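Local coordinates for (R)-specific secondary-alkylsulfatase (Pseudomonas sp., PDB 4AXH), which hydrolyses (R)-configured secondary alkyl sulfates with strict inversion of configuration, giving (S)-alcohols and sulfate, as a zinc-dependent homodimeric enzyme, at residues A[248-253]-A[415-420]; A[107-112]-A[244-249]; A[235-240]-A[521-526]; A[52-57]-A[409-414]. One frame throughout, in Å; residues are numbered along the deposited sequence.

Contact 1 of 4, residues A[248-253]-A[415-420]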
loop_
_atom_site.group_PDB
_atom_site.type_symbol
_atom_site.label_atom_id
_atom_site.label_comp_id
_atom_site.label_asym_id
_atom_site.label_seq_id
_atom_site.Cartn_x
_atom_site.Cartn_y
_atom_site.Cartn_z
ATOM N N GLY A 248 9.620 7.249 -21.594
ATOM C CA GLY A 248 8.315 7.861 -21.404
ATOM C C GLY A 248 8.385 9.322 -21.087
ATOM O O GLY A 248 8.000 10.139 -21.918
ATOM N N LEU A 249 8.890 9.659 -19.896
ATOM C CA LEU A 249 9.014 11.048 -19.457
ATOM C C LEU A 249 10.384 11.643 -19.732
ATOM O O LEU A 249 10.642 12.797 -19.364
ATOM C CB LEU A 249 8.652 11.186 -17.968
ATOM C CG LEU A 249 7.282 10.710 -17.550
ATOM C CD1 LEU A 249 7.162 10.738 -16.043
ATOM C CD2 LEU A 249 6.188 11.549 -18.207
ATOM N N PHE A 250 11.277 10.833 -20.326
ATOM C CA PHE A 250 12.665 11.170 -20.714
ATOM C C PHE A 250 13.233 10.048 -21.542
ATOM O O PHE A 250 12.548 9.056 -21.766
ATOM C CB PHE A 250 13.572 11.441 -19.497
ATOM C CG PHE A 250 13.368 10.491 -18.337
ATOM C CD1 PHE A 250 14.026 9.266 -18.298
ATOM C CD2 PHE A 250 12.492 10.811 -17.296
ATOM C CE1 PHE A 250 13.778 8.364 -17.274
ATOM C CE2 PHE A 250 12.261 9.911 -16.263
ATOM C CZ PHE A 250 12.898 8.691 -16.268
ATOM N N LYS A 251 14.484 10.180 -21.974
ATOM C CA LYS A 251 15.136 9.158 -22.796
ATOM C C LYS A 251 15.601 7.955 -21.973
ATOM O O LYS A 251 15.249 6.833 -22.309
ATOM C CB LYS A 251 16.290 9.763 -23.621
ATOM C CG LYS A 251 15.944 10.946 -24.555
ATOM C CD LYS A 251 14.805 10.690 -25.544
ATOM C CE LYS A 251 15.118 9.733 -26.670
ATOM N NZ LYS A 251 13.918 8.955 -27.067
ATOM N N THR A 252 16.382 8.191 -20.899
ATOM C CA THR A 252 16.993 7.161 -20.032
ATOM C C THR A 252 17.522 7.861 -18.784
ATOM O O THR A 252 17.441 9.095 -18.717
ATOM C CB THR A 252 18.179 6.437 -20.783
ATOM O OG1 THR A 252 18.794 5.428 -19.937
ATOM C CG2 THR A 252 19.225 7.421 -21.325
ATOM N N THR A 253 18.089 7.093 -17.826
ATOM C CA THR A 253 18.712 7.679 -16.639
ATOM C C THR A 253 20.151 8.070 -16.901
ATOM O O THR A 253 20.839 7.470 -17.737
ATOM C CB THR A 253 18.581 6.795 -15.360
ATOM O OG1 THR A 253 19.110 5.479 -15.586
ATOM C CG2 THR A 253 17.144 6.744 -14.811
ATOM N N SER A 415 -0.344 5.308 -21.805
ATOM C CA SER A 415 0.447 4.499 -20.873
ATOM C C SER A 415 1.942 4.381 -21.253
ATOM O O SER A 415 2.429 3.293 -21.518
ATOM C CB SER A 415 -0.204 3.139 -20.710
ATOM O OG SER A 415 -1.503 3.336 -20.184
ATOM N N TYR A 416 2.660 5.498 -21.264
ATOM C CA TYR A 416 4.079 5.523 -21.633
ATOM C C TYR A 416 5.018 5.341 -20.454
ATOM O O TYR A 416 6.133 4.894 -20.657
ATOM C CB TYR A 416 4.434 6.846 -22.312
ATOM C CG TYR A 416 3.702 7.152 -23.607
ATOM C CD1 TYR A 416 3.738 6.267 -24.677
ATOM C CD2 TYR A 416 3.080 8.382 -23.803
ATOM C CE1 TYR A 416 3.107 6.566 -25.888
ATOM C CE2 TYR A 416 2.477 8.707 -25.022
ATOM C CZ TYR A 416 2.498 7.796 -26.066
ATOM O OH TYR A 416 1.903 8.104 -27.268
ATOM N N TYR A 417 4.617 5.756 -19.249
ATOM C CA TYR A 417 5.437 5.657 -18.045
ATOM C C TYR A 417 4.715 4.755 -17.105
ATOM O O TYR A 417 5.126 3.612 -16.919
ATOM C CB TYR A 417 5.648 7.051 -17.427
ATOM C CG TYR A 417 6.843 7.122 -16.510
ATOM C CD1 TYR A 417 8.134 7.127 -17.019
ATOM C CD2 TYR A 417 6.683 7.245 -15.128
ATOM C CE1 TYR A 417 9.244 7.202 -16.179
ATOM C CE2 TYR A 417 7.782 7.325 -14.282
ATOM C CZ TYR A 417 9.065 7.284 -14.808
ATOM O OH TYR A 417 10.173 7.344 -13.988
ATOM N N GLY A 418 3.595 5.230 -16.582
ATOM C CA GLY A 418 2.699 4.413 -15.774
ATOM C C GLY A 418 1.922 3.488 -16.696
ATOM O O GLY A 418 1.825 3.730 -17.910
ATOM N N ALA A 419 1.377 2.412 -16.161
ATOM C CA ALA A 419 0.583 1.549 -17.004
ATOM C C ALA A 419 -0.828 1.446 -16.428
ATOM O O ALA A 419 -0.989 1.430 -15.201
ATOM C CB ALA A 419 1.230 0.203 -17.123
ATOM N N LEU A 420 -1.852 1.459 -17.309
ATOM C CA LEU A 420 -3.252 1.388 -16.887
ATOM C C LEU A 420 -3.531 0.077 -16.160
ATOM O O LEU A 420 -4.131 0.091 -15.082
ATOM C CB LEU A 420 -4.213 1.644 -18.074
ATOM C CG LEU A 420 -5.690 1.198 -17.956
ATOM C CD1 LEU A 420 -6.483 2.079 -17.035
ATOM C CD2 LEU A 420 -6.328 1.170 -19.317
#
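Y416, whose CB lies against CA of G248, has its hydroxyl hydrogen-bonded to S104 OG of helix 103-111; no hydrogen bond joins segments 248-253 and 415-420 directly. Their CA atoms come nearest at this same pair, with 4.8 Å between CA of G248 and CA of Y416. The largest share of the buried surface belongs to the next residue, Y417. Its CG stands anti to the backbone N (chi1 -159°), which swings the ring over L249. The evidence for a CH-pi contact is clear: L249 CD1 sits 3.6 Å from the centroid of the Y417 ring and only 12° off the ring normal, so the methyl group covers the centre of one face. L249 CG adds to this, 3.7 Å from Y417 CD1. At the far end of the ring F250 comes in obliquely, with CZ 3.8 Å from Y417 OH and ring planes inclined at 69°. The ring of H317 meets that of Y417, and Q232 of helix 222-233 touches the same side chain. Y417 binds sulfate, and the F250 side chain comes within about 6 Å of a zinc ion. Segment 248-253, a loop of the metallo-beta-lactamase region, thus probably helps to position a sulfate-binding tyrosine of the dimerisation region by apolar and CH-pi packing; no hydrogen bond from this segment reaches the ring hydroxyl.

Contact 2 of 4, residues A[107-112]-A[244-249]. Unlike the reference sequence in segment 107-112: R107 (reference His).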
loop_
_atom_site.group_PDB
_atom_site.type_symbol
_atom_site.label_atom_id
_atom_site.label_comp_id
_atom_site.label_asym_id
_atom_site.label_seq_id
_atom_site.Cartn_x
_atom_site.Cartn_y
_atom_site.Cartn_z
ATOM N N ARG A 107 6.396 7.825 -31.202
ATOM C CA ARG A 107 5.872 9.180 -31.267
ATOM C C ARG A 107 6.407 9.933 -30.042
ATOM O O ARG A 107 6.916 11.045 -30.190
ATOM C CB ARG A 107 4.323 9.123 -31.207
ATOM C CG ARG A 107 3.625 10.206 -31.974
ATOM C CD ARG A 107 3.254 11.335 -31.095
ATOM N NE ARG A 107 2.914 12.479 -31.938
ATOM C CZ ARG A 107 2.289 13.574 -31.503
ATOM N NH1 ARG A 107 1.907 13.669 -30.233
ATOM N NH2 ARG A 107 2.022 14.573 -32.336
ATOM N N GLN A 108 6.295 9.312 -28.828
ATOM C CA GLN A 108 6.747 9.883 -27.560
ATOM C C GLN A 108 8.262 9.964 -27.547
ATOM O O GLN A 108 8.806 10.976 -27.093
ATOM C CB GLN A 108 6.242 9.051 -26.380
ATOM C CG GLN A 108 6.256 9.786 -25.043
ATOM C CD GLN A 108 5.211 10.827 -24.848
ATOM O OE1 GLN A 108 4.419 11.172 -25.726
ATOM N NE2 GLN A 108 5.156 11.328 -23.662
ATOM N N ALA A 109 8.932 8.931 -28.088
ATOM C CA ALA A 109 10.384 8.856 -28.220
ATOM C C ALA A 109 10.890 10.051 -29.009
ATOM O O ALA A 109 11.811 10.717 -28.559
ATOM C CB ALA A 109 10.787 7.550 -28.906
ATOM N N GLN A 110 10.221 10.371 -30.131
ATOM C CA GLN A 110 10.541 11.488 -31.029
ATOM C C GLN A 110 10.375 12.816 -30.370
ATOM O O GLN A 110 11.175 13.710 -30.629
ATOM C CB GLN A 110 9.699 11.458 -32.311
ATOM C CG GLN A 110 10.080 10.352 -33.285
ATOM C CD GLN A 110 9.271 10.490 -34.539
ATOM O OE1 GLN A 110 8.072 10.210 -34.563
ATOM N NE2 GLN A 110 9.896 10.997 -35.579
ATOM N N LEU A 111 9.331 12.964 -29.546
ATOM C CA LEU A 111 9.055 14.199 -28.832
ATOM C C LEU A 111 10.148 14.451 -27.800
ATOM O O LEU A 111 10.687 15.548 -27.719
ATOM C CB LEU A 111 7.665 14.129 -28.174
ATOM C CG LEU A 111 6.441 14.371 -29.089
ATOM C CD1 LEU A 111 5.181 13.773 -28.500
ATOM C CD2 LEU A 111 6.216 15.817 -29.320
ATOM N N ASN A 112 10.530 13.404 -27.073
ATOM C CA ASN A 112 11.548 13.425 -26.018
ATOM C C ASN A 112 12.963 13.691 -26.540
ATOM O O ASN A 112 13.892 13.856 -25.741
ATOM C CB ASN A 112 11.466 12.134 -25.164
ATOM C CG ASN A 112 10.305 12.113 -24.201
ATOM O OD1 ASN A 112 9.873 13.151 -23.707
ATOM N ND2 ASN A 112 9.783 10.927 -23.889
ATOM N N GLN A 244 16.717 -0.260 -26.555
ATOM C CA GLN A 244 16.243 0.893 -25.798
ATOM C C GLN A 244 15.929 2.080 -26.690
ATOM O O GLN A 244 16.780 2.499 -27.465
ATOM C CB GLN A 244 17.257 1.290 -24.725
ATOM C CG GLN A 244 16.626 1.793 -23.420
ATOM C CD GLN A 244 16.447 3.285 -23.408
ATOM O OE1 GLN A 244 17.131 4.040 -24.112
ATOM N NE2 GLN A 244 15.533 3.741 -22.600
ATOM N N VAL A 245 14.707 2.629 -26.594
ATOM C CA VAL A 245 14.326 3.763 -27.430
ATOM C C VAL A 245 13.930 5.032 -26.664
ATOM O O VAL A 245 14.157 6.136 -27.168
ATOM C CB VAL A 245 13.295 3.423 -28.545
ATOM C CG1 VAL A 245 13.843 2.387 -29.510
ATOM C CG2 VAL A 245 11.947 2.987 -27.980
ATOM N N ASP A 246 13.302 4.879 -25.477
ATOM C CA ASP A 246 12.787 5.984 -24.672
ATOM C C ASP A 246 12.410 5.503 -23.270
ATOM O O ASP A 246 12.321 4.296 -23.022
ATOM C CB ASP A 246 11.527 6.574 -25.370
ATOM C CG ASP A 246 11.145 7.964 -24.915
ATOM O OD1 ASP A 246 11.954 8.891 -25.107
ATOM O OD2 ASP A 246 10.007 8.135 -24.415
ATOM N N SER A 247 12.159 6.461 -22.361
ATOM C CA SER A 247 11.723 6.148 -21.004
ATOM C C SER A 247 10.434 6.898 -20.593
ATOM O O SER A 247 10.162 7.071 -19.399
ATOM C CB SER A 247 12.858 6.284 -19.993
ATOM O OG SER A 247 13.777 5.211 -20.128
ATOM N N GLY A 248 9.620 7.249 -21.594
ATOM C CA GLY A 248 8.315 7.861 -21.404
ATOM C C GLY A 248 8.385 9.322 -21.087
ATOM O O GLY A 248 8.000 10.139 -21.918
ATOM N N LEU A 249 8.890 9.659 -19.896
ATOM C CA LEU A 249 9.014 11.048 -19.457
ATOM C C LEU A 249 10.384 11.643 -19.732
ATOM O O LEU A 249 10.642 12.797 -19.364
ATOM C CB LEU A 249 8.652 11.186 -17.968
ATOM C CG LEU A 249 7.282 10.710 -17.550
ATOM C CD1 LEU A 249 7.162 10.738 -16.043
ATOM C CD2 LEU A 249 6.188 11.549 -18.207
#
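This is a buried, mainly polar contact in which A109 and N112, near the C-terminal end of helix 103-111, meet D246 and G248 of the loop that runs from helix 222-233 to strand 266-268. N112 ND2 does most of the work. It donates to G248 O at 2.8 Å (N-H...O 157°), reaching that oxygen from above its carbonyl plane, and to D246 OD2 at 2.8 Å through the syn lone pair. Both acceptors lie close to the amide plane of N112, and the amide and carboxylate are themselves only 17° from coplanar, a geometry that fixes the rotation of both groups. A weak bond from N112 ND2 to D246 OD1 adds to the pairing. The loop is shaped by an Asx turn: D246 OD2 also accepts from G248 N at 3.0 Å, this donor coming from above the carboxylate plane, while OD1 forms a salt bridge with K251. Beside the polar pair, A109 CB packs on D246 CB at 3.7 Å. Q108 brings CG to 3.6 Å from G248 O, its chain bent at chi2 (74°), and its amide nitrogen is hydrogen-bonded to P314 O.

Contact 3 of 4, residues A[235-240]-A[521-526]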
loop_
_atom_site.group_PDB
_atom_site.type_symbol
_atom_site.label_atom_id
_atom_site.label_comp_id
_atom_site.label_asym_id
_atom_site.label_seq_id
_atom_site.Cartn_x
_atom_site.Cartn_y
_atom_site.Cartn_z
ATOM N N VAL A 235 19.227 0.810 -18.787
ATOM C CA VAL A 235 20.605 1.359 -18.808
ATOM C C VAL A 235 21.643 0.401 -19.379
ATOM O O VAL A 235 22.552 0.856 -20.088
ATOM C CB VAL A 235 21.105 2.024 -17.484
ATOM C CG1 VAL A 235 20.705 3.521 -17.409
ATOM C CG2 VAL A 235 20.682 1.225 -16.231
ATOM N N MET A 236 21.509 -0.916 -19.069
ATOM C CA MET A 236 22.375 -1.985 -19.580
ATOM C C MET A 236 21.997 -2.438 -21.006
ATOM O O MET A 236 22.770 -3.131 -21.655
ATOM C CB MET A 236 22.432 -3.147 -18.599
ATOM C CG MET A 236 23.638 -3.101 -17.651
ATOM S SD MET A 236 24.214 -1.494 -16.957
ATOM C CE MET A 236 25.526 -1.039 -18.210
ATOM N N VAL A 237 20.847 -1.975 -21.513
ATOM C CA VAL A 237 20.337 -2.274 -22.852
ATOM C C VAL A 237 20.842 -1.213 -23.862
ATOM O O VAL A 237 20.749 -0.017 -23.594
ATOM C CB VAL A 237 18.784 -2.406 -22.848
ATOM C CG1 VAL A 237 18.242 -2.739 -24.231
ATOM C CG2 VAL A 237 18.316 -3.449 -21.821
ATOM N N PRO A 238 21.368 -1.629 -25.037
ATOM C CA PRO A 238 21.837 -0.649 -26.032
ATOM C C PRO A 238 20.699 0.209 -26.580
ATOM O O PRO A 238 19.544 -0.125 -26.377
ATOM C CB PRO A 238 22.405 -1.539 -27.157
ATOM C CG PRO A 238 22.607 -2.832 -26.578
ATOM C CD PRO A 238 21.589 -3.007 -25.523
ATOM N N ARG A 239 21.023 1.290 -27.304
ATOM C CA ARG A 239 20.021 2.153 -27.910
ATOM C C ARG A 239 19.853 1.687 -29.348
ATOM O O ARG A 239 20.817 1.194 -29.961
ATOM C CB ARG A 239 20.402 3.644 -27.836
ATOM C CG ARG A 239 21.044 4.135 -26.514
ATOM C CD ARG A 239 20.415 3.567 -25.245
ATOM N NE ARG A 239 21.123 3.946 -24.022
ATOM C CZ ARG A 239 20.879 3.435 -22.816
ATOM N NH1 ARG A 239 19.978 2.468 -22.664
ATOM N NH2 ARG A 239 21.556 3.865 -21.758
ATOM N N GLY A 240 18.631 1.800 -29.865
ATOM C CA GLY A 240 18.296 1.365 -31.213
ATOM C C GLY A 240 16.897 0.796 -31.283
ATOM O O GLY A 240 16.357 0.363 -30.256
ATOM N N TYR A 521 11.130 -5.735 -20.341
ATOM C CA TYR A 521 11.163 -6.924 -21.199
ATOM C C TYR A 521 12.508 -7.033 -21.858
ATOM O O TYR A 521 13.099 -8.113 -21.815
ATOM C CB TYR A 521 10.056 -6.902 -22.254
ATOM C CG TYR A 521 8.646 -7.040 -21.718
ATOM C CD1 TYR A 521 8.306 -8.070 -20.848
ATOM C CD2 TYR A 521 7.614 -6.245 -22.209
ATOM C CE1 TYR A 521 6.991 -8.235 -20.397
ATOM C CE2 TYR A 521 6.297 -6.409 -21.777
ATOM C CZ TYR A 521 5.987 -7.404 -20.869
ATOM O OH TYR A 521 4.683 -7.555 -20.439
ATOM N N MET A 522 13.031 -5.911 -22.398
ATOM C CA MET A 522 14.359 -5.847 -23.026
ATOM C C MET A 522 15.522 -6.227 -22.061
ATOM O O MET A 522 16.413 -6.986 -22.455
ATOM C CB MET A 522 14.588 -4.477 -23.686
ATOM C CG MET A 522 14.523 -4.472 -25.234
ATOM S SD MET A 522 13.225 -5.475 -26.038
ATOM C CE MET A 522 12.973 -4.545 -27.499
ATOM N N THR A 523 15.487 -5.735 -20.794
ATOM C CA THR A 523 16.491 -6.056 -19.785
ATOM C C THR A 523 16.365 -7.524 -19.464
ATOM O O THR A 523 17.378 -8.198 -19.311
ATOM C CB THR A 523 16.383 -5.131 -18.564
ATOM O OG1 THR A 523 16.458 -3.757 -19.000
ATOM C CG2 THR A 523 17.486 -5.403 -17.532
ATOM N N GLY A 524 15.119 -7.998 -19.435
ATOM C CA GLY A 524 14.739 -9.389 -19.213
ATOM C C GLY A 524 15.294 -10.318 -20.279
ATOM O O GLY A 524 15.954 -11.306 -19.954
ATOM N N ALA A 525 15.050 -9.990 -21.556
ATOM C CA ALA A 525 15.518 -10.760 -22.704
ATOM C C ALA A 525 17.064 -10.852 -22.746
ATOM O O ALA A 525 17.592 -11.938 -22.955
ATOM C CB ALA A 525 14.975 -10.169 -23.988
ATOM N N MET A 526 17.774 -9.740 -22.477
ATOM C CA MET A 526 19.229 -9.669 -22.405
ATOM C C MET A 526 19.781 -10.619 -21.322
ATOM O O MET A 526 20.578 -11.485 -21.647
ATOM C CB MET A 526 19.656 -8.225 -22.130
ATOM C CG MET A 526 21.153 -8.023 -21.930
ATOM S SD MET A 526 21.587 -6.247 -21.758
ATOM C CE MET A 526 21.571 -5.796 -23.443
HETATM O O HOH W 1 19.087 -2.543 -17.495
#
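An extended start and a late bend define how M526 meets M236 and P238: CG is anti to the backbone N (chi1 176°), chi2 stays near 175°, and chi3 then turns by -80° to lay the methyl group along the loop. M526 SD comes to 3.3 Å from M236 O, a packing contact, and M526 CE reaches P238 CD tip to tip at 3.5 Å. One turn back along the helix, M522 and T523 receive V237 of the loop. Both branches of the valine are used. V237 CG2 lies 3.4 Å from T523 OG1 and 3.8 Å from T523 CA, whereas V237 CG1 faces M522 CB at 4.1 Å, the V237 and M522 side chains crossing at about a right angle. The pattern is that of one helix face against a loop: M522, T523 and M526 stand on the same side of helix 515-529, and M526 N bonds to M522 O one turn apart. The helix belongs to the alkyl sulfatase dimerisation region, the loop after helix 222-233 to the metallo-beta-lactamase region, so the packing joins two parts of the subunit. On the helix's other flanks A525 touches A502 of helix 495-511, and Y521 packs on L442 of the second subunit. T523 OG1 is hydrogen-bonded to N519 O, a turn earlier in the helix. A water adds a polar link between the two segments: it donates to T523 OG1 at 3.3 Å and accepts a weak bond from M236 N. On the loop side, a backbone hydrogen bond ties P238 to Q244, closing the turn that follows V237.

Contact 4 of 4, residues A[52-57]-A[409-414]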
loop_
_atom_site.group_PDB
_atom_site.type_symbol
_atom_site.label_atom_id
_atom_site.label_comp_id
_atom_site.label_asym_id
_atom_site.label_seq_id
_atom_site.Cartn_x
_atom_site.Cartn_y
_atom_site.Cartn_z
ATOM N N LEU A 52 -5.407 5.524 -33.631
ATOM C CA LEU A 52 -4.655 6.431 -32.742
ATOM C C LEU A 52 -4.379 7.767 -33.509
ATOM O O LEU A 52 -4.258 7.698 -34.730
ATOM C CB LEU A 52 -3.374 5.783 -32.198
ATOM C CG LEU A 52 -3.255 5.771 -30.657
ATOM C CD1 LEU A 52 -4.181 4.761 -30.017
ATOM C CD2 LEU A 52 -1.885 5.454 -30.224
ATOM N N PRO A 53 -4.347 8.970 -32.873
ATOM C CA PRO A 53 -4.231 10.226 -33.650
ATOM C C PRO A 53 -3.264 10.335 -34.830
ATOM O O PRO A 53 -3.741 10.294 -35.982
ATOM C CB PRO A 53 -4.084 11.313 -32.597
ATOM C CG PRO A 53 -4.775 10.757 -31.421
ATOM C CD PRO A 53 -4.510 9.260 -31.434
ATOM N N PHE A 54 -1.953 10.502 -34.587
ATOM C CA PHE A 54 -0.882 10.630 -35.600
ATOM C C PHE A 54 -1.040 11.825 -36.528
ATOM O O PHE A 54 -0.047 12.421 -36.903
ATOM C CB PHE A 54 -0.622 9.330 -36.366
ATOM C CG PHE A 54 -0.158 8.173 -35.519
ATOM C CD1 PHE A 54 1.145 8.132 -35.013
ATOM C CD2 PHE A 54 -1.007 7.115 -35.249
ATOM C CE1 PHE A 54 1.568 7.051 -34.228
ATOM C CE2 PHE A 54 -0.599 6.061 -34.442
ATOM C CZ PHE A 54 0.680 6.026 -33.935
ATOM N N ALA A 55 -2.283 12.187 -36.871
ATOM C CA ALA A 55 -2.638 13.339 -37.687
ATOM C C ALA A 55 -2.683 14.601 -36.801
ATOM O O ALA A 55 -2.748 15.726 -37.323
ATOM C CB ALA A 55 -3.968 13.108 -38.386
ATOM N N ASP A 56 -2.632 14.406 -35.458
ATOM C CA ASP A 56 -2.541 15.507 -34.502
ATOM C C ASP A 56 -1.051 15.669 -34.154
ATOM O O ASP A 56 -0.416 14.748 -33.626
ATOM C CB ASP A 56 -3.422 15.287 -33.252
ATOM C CG ASP A 56 -3.318 16.405 -32.239
ATOM O OD1 ASP A 56 -3.585 17.570 -32.616
ATOM O OD2 ASP A 56 -2.914 16.121 -31.070
ATOM N N ARG A 57 -0.486 16.811 -34.551
ATOM C CA ARG A 57 0.928 17.116 -34.346
ATOM C C ARG A 57 1.104 18.248 -33.342
ATOM O O ARG A 57 2.191 18.768 -33.195
ATOM C CB ARG A 57 1.621 17.430 -35.681
ATOM C CG ARG A 57 1.674 16.260 -36.649
ATOM C CD ARG A 57 2.565 16.598 -37.821
ATOM N NE ARG A 57 3.952 16.716 -37.382
ATOM C CZ ARG A 57 4.831 15.716 -37.348
ATOM N NH1 ARG A 57 4.498 14.512 -37.794
ATOM N NH2 ARG A 57 6.062 15.928 -36.911
ATOM N N ARG A 409 -8.468 9.185 -26.620
ATOM C CA ARG A 409 -7.933 9.883 -27.803
ATOM C C ARG A 409 -6.828 10.928 -27.519
ATOM O O ARG A 409 -6.293 11.470 -28.454
ATOM C CB ARG A 409 -9.046 10.389 -28.736
ATOM C CG ARG A 409 -9.960 11.408 -28.118
ATOM C CD ARG A 409 -10.882 12.012 -29.144
ATOM N NE ARG A 409 -11.482 13.276 -28.698
ATOM C CZ ARG A 409 -10.840 14.445 -28.663
ATOM N NH1 ARG A 409 -9.553 14.514 -28.980
ATOM N NH2 ARG A 409 -11.471 15.545 -28.279
ATOM N N LYS A 410 -6.464 11.172 -26.241
ATOM C CA LYS A 410 -5.409 12.124 -25.864
ATOM C C LYS A 410 -4.008 11.484 -25.790
ATOM O O LYS A 410 -3.820 10.467 -25.109
ATOM C CB LYS A 410 -5.739 12.829 -24.534
ATOM C CG LYS A 410 -7.148 13.433 -24.452
ATOM C CD LYS A 410 -7.509 14.378 -25.632
ATOM C CE LYS A 410 -8.941 14.824 -25.578
ATOM N NZ LYS A 410 -9.139 15.958 -24.650
ATOM N N TRP A 411 -3.027 12.080 -26.506
ATOM C CA TRP A 411 -1.643 11.602 -26.554
ATOM C C TRP A 411 -0.992 11.672 -25.156
ATOM O O TRP A 411 -0.247 10.790 -24.758
ATOM C CB TRP A 411 -0.805 12.456 -27.547
ATOM C CG TRP A 411 -0.899 12.109 -29.009
ATOM C CD1 TRP A 411 -1.263 12.945 -30.035
ATOM C CD2 TRP A 411 -0.532 10.861 -29.619
ATOM N NE1 TRP A 411 -1.172 12.281 -31.239
ATOM C CE2 TRP A 411 -0.765 10.990 -31.007
ATOM C CE3 TRP A 411 -0.073 9.626 -29.118
ATOM C CZ2 TRP A 411 -0.522 9.954 -31.898
ATOM C CZ3 TRP A 411 0.151 8.592 -30.003
ATOM C CH2 TRP A 411 -0.071 8.762 -31.380
ATOM N N TYR A 412 -1.280 12.733 -24.420
ATOM C CA TYR A 412 -0.734 13.019 -23.109
ATOM C C TYR A 412 -1.310 12.193 -21.942
ATOM O O TYR A 412 -0.931 12.404 -20.780
ATOM C CB TYR A 412 -0.853 14.527 -22.850
ATOM C CG TYR A 412 -2.251 15.114 -22.945
ATOM C CD1 TYR A 412 -3.101 15.123 -21.848
ATOM C CD2 TYR A 412 -2.680 15.741 -24.097
ATOM C CE1 TYR A 412 -4.355 15.712 -21.911
ATOM C CE2 TYR A 412 -3.928 16.343 -24.170
ATOM C CZ TYR A 412 -4.759 16.333 -23.075
ATOM O OH TYR A 412 -5.991 16.920 -23.185
ATOM N N LEU A 413 -2.221 11.258 -22.239
ATOM C CA LEU A 413 -2.872 10.381 -21.259
ATOM C C LEU A 413 -2.525 8.923 -21.490
ATOM O O LEU A 413 -2.949 8.077 -20.706
ATOM C CB LEU A 413 -4.391 10.592 -21.348
ATOM C CG LEU A 413 -5.098 11.469 -20.308
ATOM C CD1 LEU A 413 -4.217 12.610 -19.745
ATOM C CD2 LEU A 413 -6.336 11.980 -20.866
ATOM N N ARG A 414 -1.727 8.617 -22.539
ATOM C CA ARG A 414 -1.290 7.259 -22.887
ATOM C C ARG A 414 -0.381 6.650 -21.818
ATOM O O ARG A 414 0.314 7.360 -21.060
ATOM C CB ARG A 414 -0.576 7.218 -24.264
ATOM C CG ARG A 414 -1.287 7.882 -25.474
ATOM C CD ARG A 414 -2.623 7.267 -25.816
ATOM N NE ARG A 414 -2.472 5.836 -26.067
ATOM C CZ ARG A 414 -3.466 4.969 -26.131
ATOM N NH1 ARG A 414 -4.720 5.365 -25.928
ATOM N NH2 ARG A 414 -3.218 3.690 -26.374
#
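R409 meets P53 through its backbone, the carbonyl oxygen R409 O lying 3.4 Å from P53 CG, while its NE forms a salt bridge with E406. Two residues on, W411 accounts for the largest share of the buried surface. Its CG is anti to the carbonyl carbon (chi1 -82°), and from there the indole reaches in among L52, P53, F54 and D56. P53 lies over one face, its CG 4.2 Å from the centroid of the five-membered ring and 23° off the normal, which meets the geometry of a CH-pi contact. F54 forms a T-shaped pair with the six-membered ring: the indole edge points at the phenyl face, the planes stand at 76°, and W411 CH2 sits 3.7 Å above the F54 plane, over its centre. L52 CD2 approaches W411 CZ3 obliquely at 3.7 Å. At the other end of the indole, D56 OD2 lies in the ring plane at the edge, 3.7 Å from W411 CD1. W411 opens a short 3-10 segment, 411-413, in the loop between helices 393-400 and 420-431, and L52, P53, F54 and D56 belong to the connection between helices 39-48 and 58-64, so a near-terminal loop is packed at the surface against the dimerisation region. R107 of helix 103-111 adds a cation-pi contact to the same indole. Last comes R414, bent at chi2 and chi3, with L52 CD1 3.8 Å above one face of its guanidinium; its NH2 pairs with E513 and its NH1 with D408 in salt bridges.

Along the chain the segments run 52-57, 107-112, 235-240, 244-249, 248-253, 409-414, 415-420, 521-526. Contacts 1, 2 and 3 all draw on the long loop between helix 222-233 and strand 266-268, and contacts 1 and 2 share G248 and L249, their centres about 8 Å apart. Contact 4 lies about 16 Å from contact 1, centre to centre, through the adjoining segments 409-414 and 415-420, and about 14 Å from contact 2, where R107 touches W411. Contacts 3 and 4 are the farthest pair, about 27 Å between centres. One metallo-beta-lactamase loop thus meets helices 103-111 and 515-529 and the sulfate-binding tyrosine loop, connecting the N-terminal, catalytic and dimerisation regions.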